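Local coordinates for putative prolyl-tRNA synthetase (Leishmania major, PDB 5XIL), which probably joins L-proline to its cognate tRNA at the expense of ATP, this chain holding the class II catalytic core, anticodon-binding and zinc-binding C-terminal domains, at residues K8-F13 against G277-M282; E215-A220 against K430-A435; V415-W420 against E492-G497; L477-E482 against T504-G509. All coordinates share one frame; numbering follows the deposited sequence. Where two conformers were deposited one is given.

Contact 1: residues K8-F13 against G277-M282; sequences KREENF and GDNRGM
G277 O lies over one face of the R9 guanidinium, 3.0 Å from R9 NH1, at an angle too poor for a hydrogen bond; R9 NH1 bonds instead to M274 O. F13 CE1 lies toward the rim of the opposite face, and R9 NH1 is in plane at the edge of the F13 ring. The N279 amide bonds through both its oxygen and its nitrogen, which holds its rotation. Its OD1 receives the backbone N of R9 at 2.8 Å, nearly straight at 171°, while ND2 donates to E10 OE1 at 2.8 Å through the syn lone pair of that oxygen. E10 OE1 lies only 5° out of the amide plane, although carboxylate and amide planes stand 78° apart. D278 and G281 bound a type I turn carrying N279; D278 OD1 makes an Asx turn to R280 N, while its OD2 forms a salt bridge with R373. The contact joins the loop leading into helix 13-23, whose W16 touches N279, to the loop that leaves helix 267-276.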
loop_
_atom_site.group_PDB
_atom_site.type_symbol
_atom_site.label_atom_id
_atom_site.label_comp_id
_atom_site.label_asym_id
_atom_site.label_seq_id
_atom_site.Cartn_x
_atom_site.Cartn_y
_atom_site.Cartn_z
ATOM N N LYS A 8 -2.415 -33.763 12.811
ATOM C CA LYS A 8 -3.658 -33.167 13.260
ATOM C C LYS A 8 -3.340 -32.003 14.195
ATOM O O LYS A 8 -2.320 -32.037 14.953
ATOM C CB LYS A 8 -4.558 -34.187 13.968
ATOM C CG LYS A 8 -5.268 -35.144 13.052
ATOM C CD LYS A 8 -6.415 -35.880 13.749
ATOM C CE LYS A 8 -6.984 -36.916 12.778
ATOM N NZ LYS A 8 -8.224 -37.641 13.204
ATOM N N ARG A 9 -4.208 -30.978 14.148
ATOM C CA ARG A 9 -4.012 -29.798 15.023
ATOM C C ARG A 9 -3.977 -30.180 16.484
ATOM O O ARG A 9 -3.201 -29.608 17.256
ATOM C CB ARG A 9 -5.147 -28.820 14.867
ATOM C CG ARG A 9 -5.059 -27.992 13.642
ATOM C CD ARG A 9 -6.427 -27.458 13.272
ATOM N NE ARG A 9 -7.017 -26.775 14.396
ATOM C CZ ARG A 9 -6.918 -25.455 14.617
ATOM N NH1 ARG A 9 -6.252 -24.654 13.800
ATOM N NH2 ARG A 9 -7.473 -24.967 15.707
ATOM N N GLU A 10 -4.839 -31.133 16.846
ATOM C CA GLU A 10 -5.055 -31.582 18.262
ATOM C C GLU A 10 -3.912 -32.427 18.761
ATOM O O GLU A 10 -3.778 -32.622 19.982
ATOM C CB GLU A 10 -6.360 -32.398 18.390
ATOM C CG GLU A 10 -7.655 -31.643 18.058
ATOM C CD GLU A 10 -7.979 -31.502 16.557
ATOM O OE1 GLU A 10 -7.357 -32.178 15.709
ATOM O OE2 GLU A 10 -8.870 -30.662 16.217
ATOM N N GLU A 11 -3.045 -32.868 17.845
ATOM C CA GLU A 11 -1.980 -33.794 18.189
ATOM C C GLU A 11 -0.606 -33.260 18.127
ATOM O O GLU A 11 0.188 -33.580 18.998
ATOM C CB GLU A 11 -2.048 -35.040 17.322
ATOM C CG GLU A 11 -3.351 -35.769 17.502
ATOM C CD GLU A 11 -3.614 -36.170 18.936
ATOM O OE1 GLU A 11 -2.676 -36.622 19.615
ATOM O OE2 GLU A 11 -4.771 -36.065 19.373
ATOM N N ASN A 12 -0.299 -32.440 17.122
ATOM C CA ASN A 12 0.982 -31.810 17.032
ATOM C C ASN A 12 0.850 -30.479 16.276
ATOM O O ASN A 12 1.053 -30.406 15.096
ATOM C CB ASN A 12 1.979 -32.660 16.293
ATOM C CG ASN A 12 3.352 -32.086 16.379
ATOM O OD1 ASN A 12 3.543 -30.873 16.598
ATOM N ND2 ASN A 12 4.340 -32.933 16.165
ATOM N N PHE A 13 0.505 -29.448 17.004
ATOM C CA PHE A 13 0.122 -28.182 16.368
ATOM C C PHE A 13 1.226 -27.513 15.619
ATOM O O PHE A 13 1.017 -27.011 14.537
ATOM C CB PHE A 13 -0.441 -27.269 17.445
ATOM C CG PHE A 13 -1.110 -26.030 16.916
ATOM C CD1 PHE A 13 -2.183 -26.127 16.070
ATOM C CD2 PHE A 13 -0.671 -24.775 17.304
ATOM C CE1 PHE A 13 -2.845 -25.033 15.606
ATOM C CE2 PHE A 13 -1.304 -23.673 16.818
ATOM C CZ PHE A 13 -2.403 -23.786 15.990
ATOM N N GLY A 277 -7.762 -22.790 10.348
ATOM C CA GLY A 277 -7.219 -23.930 9.668
ATOM C C GLY A 277 -7.775 -25.170 10.323
ATOM O O GLY A 277 -8.128 -25.163 11.511
ATOM N N ASP A 278 -7.930 -26.246 9.540
ATOM C CA ASP A 278 -8.459 -27.495 10.102
ATOM C C ASP A 278 -7.594 -28.658 9.730
ATOM O O ASP A 278 -6.462 -28.490 9.205
ATOM C CB ASP A 278 -9.921 -27.669 9.729
ATOM C CG ASP A 278 -10.133 -27.903 8.196
ATOM O OD1 ASP A 278 -9.153 -28.162 7.560
ATOM O OD2 ASP A 278 -11.323 -27.731 7.742
ATOM N N ASN A 279 -8.062 -29.890 10.029
ATOM C CA ASN A 279 -7.188 -31.033 9.723
ATOM C C ASN A 279 -6.999 -31.386 8.236
ATOM O O ASN A 279 -6.089 -32.161 7.862
ATOM C CB ASN A 279 -7.573 -32.234 10.599
ATOM C CG ASN A 279 -7.177 -31.984 12.046
ATOM O OD1 ASN A 279 -6.232 -31.263 12.284
ATOM N ND2 ASN A 279 -7.980 -32.422 12.973
ATOM N N ARG A 280 -7.763 -30.706 7.381
ATOM C CA ARG A 280 -7.593 -30.835 5.929
ATOM C C ARG A 280 -6.717 -29.720 5.339
ATOM O O ARG A 280 -6.352 -29.785 4.160
ATOM C CB ARG A 280 -8.994 -30.836 5.268
ATOM C CG ARG A 280 -9.875 -31.983 5.745
ATOM C CD ARG A 280 -11.332 -31.772 5.365
ATOM N NE ARG A 280 -11.479 -32.138 3.968
ATOM C CZ ARG A 280 -11.525 -33.390 3.509
ATOM N NH1 ARG A 280 -11.495 -34.438 4.341
ATOM N NH2 ARG A 280 -11.617 -33.597 2.198
ATOM N N GLY A 281 -6.369 -28.690 6.128
ATOM C CA GLY A 281 -5.492 -27.636 5.647
ATOM C C GLY A 281 -5.947 -26.262 6.073
ATOM O O GLY A 281 -6.765 -26.104 6.987
ATOM N N MET A 282 -5.508 -25.280 5.313
ATOM C CA MET A 282 -6.002 -23.898 5.529
ATOM C C MET A 282 -7.501 -23.749 5.152
ATOM O O MET A 282 -8.043 -24.526 4.369
ATOM C CB MET A 282 -5.100 -22.964 4.737
ATOM C CG MET A 282 -5.382 -21.470 4.934
ATOM S SD MET A 282 -5.457 -21.058 6.692
ATOM C CE MET A 282 -6.104 -19.367 6.785
#

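Contact 2: residues E215-A220 against K430-A435; sequences ETFIEA and KCLILA. With MG (magnesium ion), chain F.
F217 and L432 slide past each other in opposite directions, the isobutyl group of L432 approaching the ring obliquely near CD1. The nearest pair is F217 CD1 and L432 CG, at 3.6 Å, and both methyls of L432 also lie within 4 Å of F217 CD1. With F217 CG anti to the backbone N, chi1 170° places the ring so that F217 CZ lies 3.5 Å from K430 O, which is in plane at the ring edge. The backbone N of E219 lies over the rim of one face. Joined here are the end of strand 210-218, in the class II synthetase core, and the start of strand 432-437, in the C-terminal domain; the touching parts run in nearly opposite directions, 174° apart. Beyond F217, E219 reaches a magnesium ion, its OE2 2.2 Å from the metal. H413 supplies another ligand, and four waters account for the rest of the six ligand atoms. One of these waters is 2.7 Å from K430 O and equally far from E219 O. The aliphatic part of K430 runs beside A220, its CD 3.7 Å from A220 O.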
loop_
_atom_site.group_PDB
_atom_site.type_symbol
_atom_site.label_atom_id
_atom_site.label_comp_id
_atom_site.label_asym_id
_atom_site.label_seq_id
_atom_site.Cartn_x
_atom_site.Cartn_y
_atom_site.Cartn_z
ATOM N N GLU A 215 -7.288 -9.206 22.177
ATOM C CA GLU A 215 -6.661 -10.465 22.532
ATOM C C GLU A 215 -7.411 -11.574 21.780
ATOM O O GLU A 215 -8.672 -11.535 21.705
ATOM C CB GLU A 215 -6.777 -10.663 24.009
ATOM C CG GLU A 215 -5.983 -9.606 24.775
ATOM C CD GLU A 215 -4.498 -9.850 24.677
ATOM O OE1 GLU A 215 -4.049 -11.032 24.556
ATOM O OE2 GLU A 215 -3.770 -8.869 24.651
ATOM N N THR A 216 -6.659 -12.522 21.243
ATOM C CA THR A 216 -7.199 -13.618 20.452
ATOM C C THR A 216 -6.907 -14.943 21.163
ATOM O O THR A 216 -6.057 -14.999 22.105
ATOM C CB THR A 216 -6.606 -13.627 19.035
ATOM O OG1 THR A 216 -5.240 -13.973 19.105
ATOM C CG2 THR A 216 -6.716 -12.240 18.373
ATOM N N PHE A 217 -7.560 -16.026 20.723
ATOM C CA PHE A 217 -7.458 -17.309 21.390
ATOM C C PHE A 217 -7.094 -18.380 20.400
ATOM O O PHE A 217 -7.764 -18.504 19.320
ATOM C CB PHE A 217 -8.763 -17.631 22.098
ATOM C CG PHE A 217 -8.834 -19.039 22.613
ATOM C CD1 PHE A 217 -8.009 -19.442 23.624
ATOM C CD2 PHE A 217 -9.706 -19.986 22.063
ATOM C CE1 PHE A 217 -8.069 -20.728 24.123
ATOM C CE2 PHE A 217 -9.787 -21.257 22.579
ATOM C CZ PHE A 217 -8.940 -21.617 23.615
ATOM N N ILE A 218 -6.063 -19.122 20.748
ATOM C CA ILE A 218 -5.567 -20.261 19.944
ATOM C C ILE A 218 -5.989 -21.560 20.577
ATOM O O ILE A 218 -5.309 -22.156 21.482
ATOM C CB ILE A 218 -4.062 -20.188 19.729
ATOM C CG1 ILE A 218 -3.582 -18.819 19.350
ATOM C CG2 ILE A 218 -3.566 -21.224 18.696
ATOM C CD1 ILE A 218 -4.121 -18.250 18.095
ATOM N N GLU A 219 -7.110 -22.076 20.077
ATOM C CA GLU A 219 -7.773 -23.205 20.683
ATOM C C GLU A 219 -6.931 -24.459 20.729
ATOM O O GLU A 219 -7.038 -25.226 21.672
ATOM C CB GLU A 219 -9.091 -23.506 19.927
ATOM C CG GLU A 219 -10.070 -24.344 20.786
ATOM C CD GLU A 219 -10.086 -25.813 20.449
ATOM O OE1 GLU A 219 -9.963 -26.078 19.228
ATOM O OE2 GLU A 219 -10.324 -26.668 21.386
ATOM N N ALA A 220 -6.154 -24.711 19.684
ATOM C CA ALA A 220 -5.481 -26.014 19.561
ATOM C C ALA A 220 -4.521 -26.218 20.685
ATOM O O ALA A 220 -4.263 -27.331 21.077
ATOM C CB ALA A 220 -4.740 -26.118 18.261
ATOM N N LYS A 430 -6.934 -26.471 28.256
ATOM C CA LYS A 430 -6.725 -25.623 27.132
ATOM C C LYS A 430 -7.777 -24.499 27.021
ATOM O O LYS A 430 -8.269 -24.183 25.904
ATOM C CB LYS A 430 -6.656 -26.435 25.854
ATOM C CG LYS A 430 -5.458 -27.388 25.880
ATOM C CD LYS A 430 -5.375 -28.121 24.537
ATOM C CE LYS A 430 -4.388 -29.273 24.606
ATOM N NZ LYS A 430 -4.910 -30.306 25.592
ATOM N N CYS A 431 -8.090 -23.929 28.174
ATOM C CA CYS A 431 -9.016 -22.789 28.288
ATOM C C CYS A 431 -8.304 -21.523 28.768
ATOM O O CYS A 431 -7.263 -21.629 29.440
ATOM C CB CYS A 431 -10.093 -23.146 29.262
ATOM S SG CYS A 431 -11.212 -24.440 28.665
ATOM N N LEU A 432 -8.902 -20.376 28.493
ATOM C CA LEU A 432 -8.576 -19.103 29.129
ATOM C C LEU A 432 -9.470 -18.989 30.296
ATOM O O LEU A 432 -10.513 -19.701 30.414
ATOM C CB LEU A 432 -8.764 -17.919 28.212
ATOM C CG LEU A 432 -8.092 -17.955 26.860
ATOM C CD1 LEU A 432 -8.272 -16.654 26.106
ATOM C CD2 LEU A 432 -6.647 -18.328 27.003
ATOM N N ILE A 433 -9.120 -18.053 31.186
ATOM C CA ILE A 433 -9.835 -17.938 32.446
ATOM C C ILE A 433 -10.212 -16.517 32.711
ATOM O O ILE A 433 -9.373 -15.614 32.598
ATOM C CB ILE A 433 -8.927 -18.424 33.613
ATOM C CG1 ILE A 433 -8.694 -19.943 33.511
ATOM C CG2 ILE A 433 -9.576 -18.084 34.963
ATOM C CD1 ILE A 433 -7.584 -20.479 34.432
ATOM N N LEU A 434 -11.457 -16.293 33.039
ATOM C CA LEU A 434 -11.888 -15.015 33.614
ATOM C C LEU A 434 -12.047 -15.198 35.092
ATOM O O LEU A 434 -12.781 -16.079 35.539
ATOM C CB LEU A 434 -13.248 -14.621 33.019
ATOM C CG LEU A 434 -13.272 -13.836 31.770
ATOM C CD1 LEU A 434 -14.742 -13.713 31.364
ATOM C CD2 LEU A 434 -12.649 -12.448 31.984
ATOM N N ALA A 435 -11.303 -14.430 35.868
ATOM C CA ALA A 435 -11.270 -14.601 37.305
ATOM C C ALA A 435 -11.355 -13.228 37.997
ATOM O O ALA A 435 -10.962 -12.197 37.402
ATOM C CB ALA A 435 -9.958 -15.282 37.704
HETATM MG MG MG F . -10.598 -27.005 23.562
HETATM O O HOH W 1 -8.905 -25.572 23.650
HETATM O O HOH W 2 -10.773 -27.464 25.705
HETATM O O HOH W 3 -12.157 -28.283 23.463
HETATM O O HOH W 4 -9.250 -28.298 23.220
#

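Contact 3: residues V415-W420 against E492-G497; sequences VRVTEW and ECICKG. With ZN (zinc ion), chain B.
W420 lays its indole against the aliphatic chain of K496: the CB of K496 stands 3.8 Å from the centroid of the five-membered ring and 13° off its normal, a CH-pi contact over the face. K496 CG continues past the same ring, 3.7 Å from W420 CD1, before the lysine chain bends at chi3. At the ring edge, near its plane, I494 O lies 3.6 Å from W420 CE3. The indole NE1 is hydrogen-bonded to E454, which helps to hold the ring's rotation. I494 has CG1 anti to the backbone N (chi1 -168°), with chi2 turning CD1 onto the backbone of 417-419, 3.6 Å from the carbonyl carbon of T418 and 4.1 Å from V417 CG1. V417 O is buried here without a polar partner. T418 OG1 donates to E419 OE2 at 2.8 Å on the anti side of the carboxylate. E492 OE1 binds a magnesium ion, and E419 belongs to the same site. C493 SG binds the zinc ion at 2.4 Å, with C438 and C443 among the other ligands, while C495 forms a disulfide with C498; the contact therefore packs the zinc-binding loop onto the chain that follows strand 414-416. F423 of helix 423-428 stacks on W420 and touches I494, and helix 441-455 packs V447 against I494 and D450 against W420 and K496.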
loop_
_atom_site.group_PDB
_atom_site.type_symbol
_atom_site.label_atom_id
_atom_site.label_comp_id
_atom_site.label_asym_id
_atom_site.label_seq_id
_atom_site.Cartn_x
_atom_site.Cartn_y
_atom_site.Cartn_z
ATOM N N VAL A 415 -13.375 -19.481 30.538
ATOM C CA VAL A 415 -14.022 -20.110 31.682
ATOM C C VAL A 415 -13.955 -19.232 32.920
ATOM O O VAL A 415 -12.877 -18.817 33.316
ATOM C CB VAL A 415 -13.378 -21.479 31.955
ATOM C CG1 VAL A 415 -14.001 -22.148 33.149
ATOM C CG2 VAL A 415 -13.466 -22.384 30.687
ATOM N N ARG A 416 -15.093 -18.886 33.522
ATOM C CA ARG A 416 -15.084 -18.020 34.721
ATOM C C ARG A 416 -14.830 -18.878 35.995
ATOM O O ARG A 416 -15.694 -19.668 36.376
ATOM C CB ARG A 416 -16.361 -17.177 34.772
ATOM C CG ARG A 416 -16.117 -15.751 35.247
ATOM C CD ARG A 416 -17.174 -14.767 34.744
ATOM N NE ARG A 416 -18.434 -14.703 35.490
ATOM C CZ ARG A 416 -19.605 -15.127 35.004
ATOM N NH1 ARG A 416 -19.639 -15.693 33.783
ATOM N NH2 ARG A 416 -20.742 -15.013 35.718
ATOM N N VAL A 417 -13.656 -18.650 36.638
ATOM C CA VAL A 417 -13.059 -19.413 37.682
ATOM C C VAL A 417 -13.090 -18.556 38.953
ATOM O O VAL A 417 -12.577 -17.447 38.934
ATOM C CB VAL A 417 -11.637 -19.829 37.381
ATOM C CG1 VAL A 417 -10.905 -20.456 38.592
ATOM C CG2 VAL A 417 -11.592 -20.808 36.225
ATOM N N THR A 418 -13.684 -19.040 40.014
ATOM C CA THR A 418 -13.645 -18.301 41.293
ATOM C C THR A 418 -12.874 -18.949 42.412
ATOM O O THR A 418 -12.714 -18.320 43.460
ATOM C CB THR A 418 -15.042 -18.124 41.837
ATOM O OG1 THR A 418 -15.624 -19.413 42.013
ATOM C CG2 THR A 418 -15.888 -17.375 40.870
ATOM N N GLU A 419 -12.500 -20.212 42.261
ATOM C CA GLU A 419 -11.709 -20.926 43.218
ATOM C C GLU A 419 -10.303 -21.269 42.692
ATOM O O GLU A 419 -10.145 -21.912 41.650
ATOM C CB GLU A 419 -12.476 -22.191 43.642
ATOM C CG GLU A 419 -14.003 -21.991 43.783
ATOM C CD GLU A 419 -14.452 -21.060 44.911
ATOM O OE1 GLU A 419 -13.928 -21.285 46.026
ATOM O OE2 GLU A 419 -15.310 -20.129 44.709
ATOM N N TRP A 420 -9.264 -20.970 43.496
ATOM C CA TRP A 420 -7.929 -21.195 43.084
ATOM C C TRP A 420 -7.708 -22.640 42.615
ATOM O O TRP A 420 -6.949 -22.868 41.706
ATOM C CB TRP A 420 -6.874 -20.758 44.131
ATOM C CG TRP A 420 -5.555 -21.160 43.637
ATOM C CD1 TRP A 420 -4.834 -22.249 43.989
ATOM C CD2 TRP A 420 -4.848 -20.576 42.499
ATOM N NE1 TRP A 420 -3.723 -22.330 43.240
ATOM C CE2 TRP A 420 -3.700 -21.321 42.312
ATOM C CE3 TRP A 420 -5.050 -19.461 41.708
ATOM C CZ2 TRP A 420 -2.789 -21.056 41.282
ATOM C CZ3 TRP A 420 -4.147 -19.198 40.698
ATOM C CH2 TRP A 420 -3.008 -19.973 40.524
ATOM N N GLU A 492 -13.786 -13.057 46.359
ATOM C CA GLU A 492 -12.437 -12.743 46.718
ATOM C C GLU A 492 -11.526 -12.718 45.526
ATOM O O GLU A 492 -11.757 -13.421 44.539
ATOM C CB GLU A 492 -11.875 -13.766 47.692
ATOM C CG GLU A 492 -12.688 -13.816 48.969
ATOM C CD GLU A 492 -14.075 -14.481 48.749
ATOM O OE1 GLU A 492 -14.210 -15.463 47.940
ATOM O OE2 GLU A 492 -15.058 -13.988 49.344
ATOM N N CYS A 493 -10.472 -11.912 45.604
ATOM C CA CYS A 493 -9.419 -12.014 44.583
ATOM C C CYS A 493 -8.941 -13.475 44.386
ATOM O O CYS A 493 -8.848 -14.243 45.322
ATOM C CB CYS A 493 -8.313 -11.052 44.967
ATOM S SG CYS A 493 -6.886 -11.066 43.938
ATOM N N ILE A 494 -8.628 -13.866 43.134
ATOM C CA ILE A 494 -8.412 -15.288 42.802
ATOM C C ILE A 494 -7.191 -15.951 43.389
ATOM O O ILE A 494 -7.180 -17.195 43.518
ATOM C CB ILE A 494 -8.412 -15.500 41.241
ATOM C CG1 ILE A 494 -8.489 -17.005 40.828
ATOM C CG2 ILE A 494 -7.159 -14.817 40.665
ATOM C CD1 ILE A 494 -9.663 -17.750 41.459
ATOM N N CYS A 495 -6.136 -15.193 43.702
ATOM C CA CYS A 495 -4.887 -15.799 44.067
ATOM C C CYS A 495 -5.018 -16.625 45.344
ATOM O O CYS A 495 -5.875 -16.395 46.189
ATOM C CB CYS A 495 -3.665 -14.854 44.165
ATOM S SG CYS A 495 -3.959 -13.309 44.984
ATOM N N LYS A 496 -4.162 -17.621 45.387
ATOM C CA LYS A 496 -4.190 -18.649 46.421
ATOM C C LYS A 496 -3.904 -18.006 47.759
ATOM O O LYS A 496 -2.859 -17.379 47.927
ATOM C CB LYS A 496 -3.160 -19.671 46.124
ATOM C CG LYS A 496 -3.283 -20.888 47.017
ATOM C CD LYS A 496 -2.182 -21.868 46.724
ATOM C CE LYS A 496 -0.861 -21.441 47.314
ATOM N NZ LYS A 496 0.247 -22.250 46.732
ATOM N N GLY A 497 -4.831 -18.177 48.679
ATOM C CA GLY A 497 -4.765 -17.542 49.978
ATOM C C GLY A 497 -5.302 -16.121 50.028
ATOM O O GLY A 497 -5.413 -15.575 51.112
HETATM ZN ZN ZN B . -5.609 -9.585 45.284
#

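Contact 4: residues L477-E482 against T504-G509; sequences LCIPFE and TWVLFG
L507 carries its CG anti to the backbone N (chi1 -178°), and L477 carries its own anti to the carbonyl carbon (chi1 -53°); these settings bring L477 CD1 to 4.0 Å from L507 CG, the two side chains crossing at a slant. V506 CG2 lies 3.4 Å from C478 O and 3.9 Å from I479 CG1. Two backbone hydrogen bonds tie the strands: L477 N to L507 O at 2.8 Å, and L507 N to C478 O at 3.0 Å. Since L477 and C478 both face the single residue L507, this is a classic beta bulge in an antiparallel pair, whose axes approach to 4.9 Å with directions 157° apart. C478 and L507 point to the same face of the sheet. Past the bulge, I479 CG2 rests 3.5 Å from T504 OG1, the two side chains at about a right angle, and the ring of P480 packs against L507. Strand 504-509 is bonded along its other edge to strand 432-437, and strand 475-480 links this C-terminal sheet to strand 195-198 of the core. Near the start of strand 504-509, W505 NE1 donates to E486 O.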
loop_
_atom_site.group_PDB
_atom_site.type_symbol
_atom_site.label_atom_id
_atom_site.label_comp_id
_atom_site.label_asym_id
_atom_site.label_seq_id
_atom_site.Cartn_x
_atom_site.Cartn_y
_atom_site.Cartn_z
ATOM N N LEU A 477 -3.977 -11.391 30.220
ATOM C CA LEU A 477 -4.159 -11.060 28.814
ATOM C C LEU A 477 -4.767 -9.637 28.679
ATOM O O LEU A 477 -4.141 -8.768 28.084
ATOM C CB LEU A 477 -4.952 -12.145 28.092
ATOM C CG LEU A 477 -4.409 -13.565 28.243
ATOM C CD1 LEU A 477 -5.380 -14.488 27.518
ATOM C CD2 LEU A 477 -3.030 -13.739 27.638
ATOM N N CYS A 478 -5.897 -9.366 29.317
ATOM C CA CYS A 478 -6.441 -8.022 29.380
ATOM C C CYS A 478 -7.525 -8.018 30.407
ATOM O O CYS A 478 -8.064 -9.091 30.780
ATOM C CB CYS A 478 -7.025 -7.511 28.054
ATOM S SG CYS A 478 -8.507 -8.357 27.542
ATOM N N ILE A 479 -7.872 -6.815 30.829
ATOM C CA ILE A 479 -9.093 -6.560 31.559
ATOM C C ILE A 479 -10.121 -6.227 30.472
ATOM O O ILE A 479 -9.981 -5.185 29.825
ATOM C CB ILE A 479 -9.005 -5.330 32.478
ATOM C CG1 ILE A 479 -7.876 -5.555 33.427
ATOM C CG2 ILE A 479 -10.285 -5.225 33.302
ATOM C CD1 ILE A 479 -7.054 -4.355 33.712
ATOM N N PRO A 480 -11.072 -7.136 30.221
ATOM C CA PRO A 480 -12.027 -6.909 29.126
ATOM C C PRO A 480 -12.941 -5.720 29.369
ATOM O O PRO A 480 -13.413 -5.536 30.488
ATOM C CB PRO A 480 -12.834 -8.201 29.074
ATOM C CG PRO A 480 -12.121 -9.167 29.855
ATOM C CD PRO A 480 -11.217 -8.482 30.814
ATOM N N PHE A 481 -13.187 -4.926 28.334
ATOM C CA PHE A 481 -14.105 -3.819 28.442
ATOM C C PHE A 481 -15.518 -4.360 28.673
ATOM O O PHE A 481 -16.277 -3.757 29.384
ATOM C CB PHE A 481 -14.059 -2.934 27.182
ATOM C CG PHE A 481 -12.746 -2.217 26.972
ATOM C CD1 PHE A 481 -12.081 -1.658 28.019
ATOM C CD2 PHE A 481 -12.246 -2.013 25.718
ATOM C CE1 PHE A 481 -10.880 -1.017 27.874
ATOM C CE2 PHE A 481 -11.043 -1.337 25.535
ATOM C CZ PHE A 481 -10.349 -0.849 26.616
ATOM N N GLU A 482 -15.838 -5.516 28.105
ATOM C CA GLU A 482 -17.134 -6.157 28.309
ATOM C C GLU A 482 -16.975 -7.088 29.495
ATOM O O GLU A 482 -16.397 -8.148 29.335
ATOM C CB GLU A 482 -17.539 -6.945 27.048
ATOM C CG GLU A 482 -18.905 -7.636 27.144
ATOM C CD GLU A 482 -19.471 -8.008 25.775
ATOM O OE1 GLU A 482 -18.804 -8.729 25.001
ATOM O OE2 GLU A 482 -20.580 -7.528 25.464
ATOM N N THR A 504 -12.602 -6.296 39.744
ATOM C CA THR A 504 -12.936 -6.470 38.307
ATOM C C THR A 504 -12.774 -7.957 38.003
ATOM O O THR A 504 -12.196 -8.680 38.803
ATOM C CB THR A 504 -11.975 -5.606 37.477
ATOM O OG1 THR A 504 -12.334 -5.624 36.091
ATOM C CG2 THR A 504 -10.558 -6.038 37.639
ATOM N N TRP A 505 -13.214 -8.394 36.814
ATOM C CA TRP A 505 -12.785 -9.688 36.275
ATOM C C TRP A 505 -11.648 -9.433 35.346
ATOM O O TRP A 505 -11.651 -8.434 34.667
ATOM C CB TRP A 505 -13.929 -10.342 35.505
ATOM C CG TRP A 505 -15.106 -10.706 36.361
ATOM C CD1 TRP A 505 -16.144 -9.908 36.716
ATOM C CD2 TRP A 505 -15.378 -11.983 36.933
ATOM N NE1 TRP A 505 -17.057 -10.611 37.463
ATOM C CE2 TRP A 505 -16.619 -11.879 37.621
ATOM C CE3 TRP A 505 -14.702 -13.181 36.948
ATOM C CZ2 TRP A 505 -17.203 -12.955 38.292
ATOM C CZ3 TRP A 505 -15.240 -14.234 37.627
ATOM C CH2 TRP A 505 -16.512 -14.119 38.302
ATOM N N VAL A 506 -10.663 -10.295 35.294
ATOM C CA VAL A 506 -9.566 -10.115 34.327
ATOM C C VAL A 506 -9.399 -11.461 33.614
ATOM O O VAL A 506 -9.744 -12.501 34.163
ATOM C CB VAL A 506 -8.255 -9.672 35.029
ATOM C CG1 VAL A 506 -7.769 -10.686 35.995
ATOM C CG2 VAL A 506 -7.089 -9.370 34.055
ATOM N N LEU A 507 -8.984 -11.400 32.370
ATOM C CA LEU A 507 -8.705 -12.568 31.563
ATOM C C LEU A 507 -7.272 -12.988 31.701
ATOM O O LEU A 507 -6.363 -12.179 31.401
ATOM C CB LEU A 507 -9.065 -12.208 30.116
ATOM C CG LEU A 507 -8.904 -13.275 29.075
ATOM C CD1 LEU A 507 -9.939 -14.353 29.284
ATOM C CD2 LEU A 507 -9.057 -12.600 27.703
ATOM N N PHE A 508 -7.088 -14.249 32.148
ATOM C CA PHE A 508 -5.794 -14.893 32.335
ATOM C C PHE A 508 -5.653 -16.043 31.332
ATOM O O PHE A 508 -6.654 -16.606 30.879
ATOM C CB PHE A 508 -5.692 -15.561 33.640
ATOM C CG PHE A 508 -5.589 -14.650 34.842
ATOM C CD1 PHE A 508 -4.361 -14.258 35.301
ATOM C CD2 PHE A 508 -6.683 -14.366 35.562
ATOM C CE1 PHE A 508 -4.255 -13.487 36.486
ATOM C CE2 PHE A 508 -6.591 -13.607 36.733
ATOM C CZ PHE A 508 -5.400 -13.171 37.175
ATOM N N GLY A 509 -4.412 -16.323 30.986
ATOM C CA GLY A 509 -4.082 -17.520 30.234
ATOM C C GLY A 509 -2.644 -17.784 30.065
ATOM O O GLY A 509 -1.794 -16.882 30.192
#

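Contacts 2, 3 and 4 meet around strand 432-437. L432 O and V415 N (2.9 Å) probably join contacts 2 and 3 as a hydrogen bond, and I433 O and F508 N (2.7 Å) contacts 2 and 4, whose centres are 11 Å apart. Contacts 3 and 4, 13 Å apart between centres, meet where R416 packs against W505. Contact 1 lies near the magnesium site: the side chain of R9 is about 4 Å from that of E219, and that of E10 about 8 Å from a bound magnesium ion. F13 CD1 touches A220 CB of contact 2 at 3.4 Å, whereas contact 3, marked by the zinc ion bound by C493, stays about 16 Å from contact 1 at the nearest atoms.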